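Local structure of pre-crRNA processing endonuclease (Streptococcus mutans, 4R0J) at residues T62-V67 / V97-K102; I170-M175 / T194-E199. The protein probably processes CRISPR precursor RNA, as a Cas5-family endonuclease of subtype I-C acting in the antiviral defence of the bacterium. All coordinates share one frame; numbering follows the deposited sequence.

How the contacts relate
Both contacts pair neighbouring antiparallel strands of the same eight-stranded sheet, separated by strand 202-215, which lies between strands 57-66 and 191-199. Contact 1 joins central strands, whereas contact 2 pairs the outermost strand 169-179 with strand 191-199; the centre of contact 1 lies about 8 Å, and that of contact 2 about 15 Å, from the centre of the chain. Each carries a beta bulge. In contact 1 the apolar face is backed by helix 41-51 and loops and the other face carries charged side chains; in contact 2 the inner side packs on loop residues and on Ile203 of strand 202-215, and the other is exposed. The two meet directly: Val66 CG2 packs against Met198 SE at 3.8 Å.

Contact 1: residues T62-V67 / V97-K102; sequences TEVKVV and VEYLVK
The carbonyl oxygen of Lys102 collects two successive backbone N-H groups: Thr62 N donates in the carbonyl plane at 3.0 Å, and Glu63 N adds a weak bond to the same Lys102 O at 3.4 Å, a classic beta bulge. Lys102 N closes the bulge by donating almost straight to Glu63 O (178° at the hydrogen); beyond it Lys65 N approaches Leu100 O to 2.7 Å. The extended Lys102 side chain runs past Thr62 OG1, with CG 3.7 Å from that oxygen; one water bonds to the hydroxyl and weakly to Lys102 NZ. On the face shared by Val64, Val66, Tyr99 and Val101, a chi1 of 62° seats Val64 CG1 between the backbone N and the carbonyl carbon, leaving CG2 anti to N, where it touches Tyr99 CB at 3.7 Å. Leu44 of helix 41-51 covers Val64 and Val101. Where the pairing ends, Val67 CG2 meets Leu100 CG at 3.6 Å, their side chains nearly perpendicular. On the face of Glu63, Lys65, Leu100 and Lys102, Glu63 forms a salt bridge with Lys204 and a hydrogen bond with Tyr158, whose ring Lys65 meets in a cation-pi contact. An apolar face covered by helix 41-51 and loop residues thus backs one where Glu63 and Lys65 find partners for their charges.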
loop_
_atom_site.group_PDB
_atom_site.type_symbol
_atom_site.label_atom_id
_atom_site.label_comp_id
_atom_site.label_asym_id
_atom_site.label_seq_id
_atom_site.Cartn_x
_atom_site.Cartn_y
_atom_site.Cartn_z
ATOM N N THR A 62 -4.128 -0.291 6.433
ATOM C CA THR A 62 -3.791 0.008 7.827
ATOM C C THR A 62 -2.391 -0.428 8.277
ATOM O O THR A 62 -1.826 0.194 9.180
ATOM C CB THR A 62 -4.851 -0.533 8.814
ATOM O OG1 THR A 62 -4.907 -1.962 8.733
ATOM C CG2 THR A 62 -6.226 0.053 8.489
ATOM N N GLU A 63 -1.849 -1.493 7.688
ATOM C CA GLU A 63 -0.518 -1.989 8.093
ATOM C C GLU A 63 0.142 -2.771 6.963
ATOM O O GLU A 63 -0.538 -3.413 6.162
ATOM C CB GLU A 63 -0.615 -2.876 9.347
ATOM C CG GLU A 63 0.723 -3.167 10.051
ATOM C CD GLU A 63 0.565 -4.033 11.294
ATOM O OE1 GLU A 63 0.003 -5.144 11.188
ATOM O OE2 GLU A 63 1.005 -3.601 12.381
ATOM N N VAL A 64 1.466 -2.709 6.888
ATOM C CA VAL A 64 2.201 -3.561 5.966
ATOM C C VAL A 64 3.349 -4.227 6.722
ATOM O O VAL A 64 3.936 -3.629 7.627
ATOM C CB VAL A 64 2.746 -2.789 4.730
ATOM C CG1 VAL A 64 3.746 -1.700 5.137
ATOM C CG2 VAL A 64 3.390 -3.752 3.736
ATOM N N LYS A 65 3.625 -5.483 6.391
ATOM C CA LYS A 65 4.804 -6.151 6.948
ATOM C C LYS A 65 5.822 -6.338 5.826
ATOM O O LYS A 65 5.485 -6.813 4.726
ATOM C CB LYS A 65 4.434 -7.479 7.608
ATOM C CG LYS A 65 3.536 -7.306 8.826
ATOM C CD LYS A 65 3.350 -8.603 9.590
ATOM C CE LYS A 65 2.445 -8.404 10.796
ATOM N NZ LYS A 65 2.160 -9.691 11.486
ATOM N N VAL A 66 7.054 -5.907 6.094
ATOM C CA VAL A 66 8.168 -6.033 5.160
ATOM C C VAL A 66 8.858 -7.345 5.495
ATOM O O VAL A 66 9.461 -7.485 6.564
ATOM C CB VAL A 66 9.140 -4.882 5.354
ATOM C CG1 VAL A 66 10.361 -5.019 4.442
ATOM C CG2 VAL A 66 8.413 -3.548 5.132
ATOM N N VAL A 67 8.731 -8.327 4.611
ATOM C CA VAL A 67 9.186 -9.680 4.947
ATOM C C VAL A 67 10.674 -9.900 4.711
ATOM O O VAL A 67 11.367 -10.567 5.503
ATOM C CB VAL A 67 8.396 -10.715 4.145
ATOM C CG1 VAL A 67 8.955 -12.117 4.382
ATOM C CG2 VAL A 67 6.908 -10.641 4.522
ATOM N N VAL A 97 11.347 -8.281 -3.250
ATOM C CA VAL A 97 10.496 -7.778 -2.188
ATOM C C VAL A 97 9.292 -8.675 -1.933
ATOM O O VAL A 97 8.796 -9.355 -2.835
ATOM C CB VAL A 97 10.007 -6.332 -2.485
ATOM C CG1 VAL A 97 11.202 -5.423 -2.685
ATOM C CG2 VAL A 97 9.080 -6.308 -3.714
ATOM N N GLU A 98 8.851 -8.684 -0.681
ATOM C CA GLU A 98 7.628 -9.347 -0.270
ATOM C C GLU A 98 6.979 -8.519 0.819
ATOM O O GLU A 98 7.622 -8.189 1.831
ATOM C CB GLU A 98 7.918 -10.775 0.230
ATOM C CG GLU A 98 6.688 -11.425 0.824
ATOM C CD GLU A 98 6.881 -12.890 1.134
ATOM O OE1 GLU A 98 7.757 -13.530 0.515
ATOM O OE2 GLU A 98 6.141 -13.394 2.002
ATOM N N TYR A 99 5.715 -8.153 0.610
ATOM C CA TYR A 99 4.969 -7.379 1.590
ATOM C C TYR A 99 3.690 -8.112 1.929
ATOM O O TYR A 99 3.075 -8.733 1.066
ATOM C CB TYR A 99 4.643 -5.976 1.040
ATOM C CG TYR A 99 5.872 -5.268 0.552
ATOM C CD1 TYR A 99 6.849 -4.852 1.451
ATOM C CD2 TYR A 99 6.069 -5.022 -0.797
ATOM C CE1 TYR A 99 7.998 -4.223 1.023
ATOM C CE2 TYR A 99 7.218 -4.392 -1.242
ATOM C CZ TYR A 99 8.170 -3.978 -0.323
ATOM O OH TYR A 99 9.307 -3.356 -0.753
ATOM N N LEU A 100 3.327 -8.076 3.202
ATOM C CA LEU A 100 2.023 -8.552 3.648
ATOM C C LEU A 100 1.216 -7.314 4.008
ATOM O O LEU A 100 1.666 -6.477 4.795
ATOM C CB LEU A 100 2.175 -9.469 4.859
ATOM C CG LEU A 100 3.281 -10.530 4.794
ATOM C CD1 LEU A 100 3.319 -11.355 6.094
ATOM C CD2 LEU A 100 3.096 -11.433 3.572
ATOM N N VAL A 101 0.031 -7.183 3.419
ATOM C CA VAL A 101 -0.764 -5.975 3.598
ATOM C C VAL A 101 -2.085 -6.281 4.286
ATOM O O VAL A 101 -2.777 -7.234 3.931
ATOM C CB VAL A 101 -1.045 -5.276 2.261
ATOM C CG1 VAL A 101 -1.817 -3.996 2.514
ATOM C CG2 VAL A 101 0.271 -4.957 1.559
ATOM N N LYS A 102 -2.406 -5.478 5.293
ATOM C CA LYS A 102 -3.688 -5.574 5.984
ATOM C C LYS A 102 -4.514 -4.344 5.626
ATOM O O LYS A 102 -4.051 -3.203 5.760
ATOM C CB LYS A 102 -3.463 -5.652 7.492
ATOM C CG LYS A 102 -4.728 -5.639 8.332
ATOM C CD LYS A 102 -4.407 -5.678 9.833
ATOM C CE LYS A 102 -5.666 -5.504 10.670
ATOM N NZ LYS A 102 -5.352 -5.467 12.138
HETATM O O HOH W 1 -4.648 -2.367 11.390
#

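Contact 2: residues I170-M175 / T194-E199; sequences IDLGIM and TKTVME
Leu172 N donates to Thr196 O at 2.8 Å, nearly along the C=O axis, while Thr196 N answers only weakly, to Gly173 O on the next residue. Between the pairs Asp171-Val197 and Ile174-Lys195, segment 170-175 thus spends two residues opposite Thr196 alone, which makes a beta bulge. To either side the pairing is sound: Ile170 and Met198 exchange two bonds, as do Met175 and Thr194. Side chains fill in around the bulge, Met175 and Met198 being present as selenomethionine. Thr196 OG1 lies 3.4 Å from Met175 CB, and Thr196 CG2 rests 3.8 Å from Met175 SE, the two side chains crossing at about a right angle. Leu172 CD1 reaches Met198 CB at 3.9 Å, and Ile170 CD1 meets Met198 CE at 3.7 Å where the two side chains run side by side. On the exposed face Ile174 CD1, turned in toward strand 191-199 with chi2 -61°, touches Lys195 CG at 3.5 Å.

Asp171 orders the bulge from within its own strand. With CG anti to the backbone nitrogen (chi1 179°), OD1 receives Gly173 N at 2.8 Å from above the carboxylate plane, an Asx turn; a water donates to the same OD1 and accepts a weak bond from Thr196 N. Gly173 takes a positive phi of 82°, which favours glycine. Further out, Ile203 of strand 202-215 meets Leu172 and Met198. The whole is a bulged antiparallel hairpin forming one margin of the main sheet.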
loop_
_atom_site.group_PDB
_atom_site.type_symbol
_atom_site.label_atom_id
_atom_site.label_comp_id
_atom_site.label_asym_id
_atom_site.label_seq_id
_atom_site.Cartn_x
_atom_site.Cartn_y
_atom_site.Cartn_z
ATOM N N ILE A 170 12.991 0.243 13.643
ATOM C CA ILE A 170 13.844 1.047 12.785
ATOM C C ILE A 170 13.142 2.311 12.330
ATOM O O ILE A 170 12.008 2.255 11.832
ATOM C CB ILE A 170 14.248 0.254 11.525
ATOM C CG1 ILE A 170 15.056 -0.988 11.928
ATOM C CG2 ILE A 170 15.049 1.110 10.590
ATOM C CD1 ILE A 170 15.550 -1.790 10.752
ATOM N N ASP A 171 13.810 3.446 12.499
ATOM C CA ASP A 171 13.307 4.704 11.939
ATOM C C ASP A 171 13.672 4.782 10.459
ATOM O O ASP A 171 14.846 4.847 10.099
ATOM C CB ASP A 171 13.922 5.874 12.713
ATOM C CG ASP A 171 13.476 7.229 12.187
ATOM O OD1 ASP A 171 12.568 7.284 11.324
ATOM O OD2 ASP A 171 14.031 8.248 12.663
ATOM N N LEU A 172 12.652 4.776 9.600
ATOM C CA LEU A 172 12.889 4.837 8.157
ATOM C C LEU A 172 12.868 6.265 7.626
ATOM O O LEU A 172 13.013 6.494 6.422
ATOM C CB LEU A 172 11.862 3.977 7.423
ATOM C CG LEU A 172 11.987 2.481 7.735
ATOM C CD1 LEU A 172 10.886 1.689 7.034
ATOM C CD2 LEU A 172 13.373 1.964 7.362
ATOM N N GLY A 173 12.704 7.223 8.529
ATOM C CA GLY A 173 12.748 8.629 8.174
ATOM C C GLY A 173 11.427 9.123 7.622
ATOM O O GLY A 173 10.451 8.377 7.550
ATOM N N ILE A 174 11.403 10.392 7.236
ATOM C CA ILE A 174 10.209 10.991 6.653
ATOM C C ILE A 174 9.948 10.418 5.258
ATOM O O ILE A 174 10.854 10.344 4.430
ATOM C CB ILE A 174 10.362 12.518 6.558
ATOM C CG1 ILE A 174 10.648 13.122 7.939
ATOM C CG2 ILE A 174 9.134 13.146 5.896
ATOM C CD1 ILE A 174 9.550 12.897 8.956
HETATM N N MSE A 175 8.713 10.001 5.011
HETATM C CA MSE A 175 8.345 9.456 3.718
HETATM C C MSE A 175 7.052 10.083 3.210
HETATM O O MSE A 175 6.157 10.413 3.991
HETATM C CB MSE A 175 8.191 7.936 3.806
HETATM C CG MSE A 175 9.473 7.228 4.178
HETATM SE SE MSE A 175 9.283 5.290 4.042
HETATM C CE MSE A 175 8.503 5.156 2.289
ATOM N N THR A 194 5.078 11.631 6.304
ATOM C CA THR A 194 4.950 11.059 7.635
ATOM C C THR A 194 6.265 10.480 8.130
ATOM O O THR A 194 7.033 9.902 7.357
ATOM C CB THR A 194 3.887 9.927 7.632
ATOM O OG1 THR A 194 3.727 9.398 8.952
ATOM C CG2 THR A 194 4.290 8.804 6.677
ATOM N N LYS A 195 6.523 10.651 9.423
ATOM C CA LYS A 195 7.577 9.885 10.084
ATOM C C LYS A 195 7.219 8.426 9.909
ATOM O O LYS A 195 6.060 8.040 10.070
ATOM C CB LYS A 195 7.643 10.227 11.568
ATOM C CG LYS A 195 8.069 11.640 11.875
ATOM C CD LYS A 195 8.354 11.775 13.372
ATOM C CE LYS A 195 8.760 13.187 13.745
ATOM N NZ LYS A 195 9.147 13.260 15.188
ATOM N N THR A 196 8.197 7.609 9.546
ATOM C CA THR A 196 7.927 6.206 9.251
ATOM C C THR A 196 8.762 5.302 10.149
ATOM O O THR A 196 9.984 5.329 10.084
ATOM C CB THR A 196 8.251 5.896 7.789
ATOM O OG1 THR A 196 7.434 6.724 6.944
ATOM C CG2 THR A 196 7.971 4.434 7.475
ATOM N N VAL A 197 8.095 4.515 10.992
ATOM C CA VAL A 197 8.801 3.607 11.911
ATOM C C VAL A 197 8.380 2.173 11.579
ATOM O O VAL A 197 7.191 1.873 11.434
ATOM C CB VAL A 197 8.473 3.927 13.373
ATOM C CG1 VAL A 197 9.054 2.864 14.308
ATOM C CG2 VAL A 197 8.980 5.323 13.745
HETATM N N MSE A 198 9.359 1.290 11.441
HETATM C CA MSE A 198 9.081 -0.110 11.168
HETATM C C MSE A 198 9.433 -0.903 12.425
HETATM O O MSE A 198 10.587 -0.984 12.805
HETATM C CB MSE A 198 9.908 -0.596 9.976
HETATM C CG MSE A 198 9.693 -2.066 9.607
HETATM SE SE MSE A 198 10.688 -2.573 7.997
HETATM C CE MSE A 198 12.504 -2.227 8.682
ATOM N N GLU A 199 8.404 -1.453 13.056
ATOM C CA GLU A 199 8.518 -2.150 14.321
ATOM C C GLU A 199 8.338 -3.651 14.087
ATOM O O GLU A 199 7.240 -4.115 13.733
ATOM C CB GLU A 199 7.455 -1.638 15.284
ATOM C CG GLU A 199 7.602 -2.188 16.702
ATOM C CD GLU A 199 6.619 -1.556 17.671
ATOM O OE1 GLU A 199 5.451 -1.323 17.280
ATOM O OE2 GLU A 199 7.017 -1.273 18.815
HETATM O O HOH W 2 10.577 9.184 11.122
#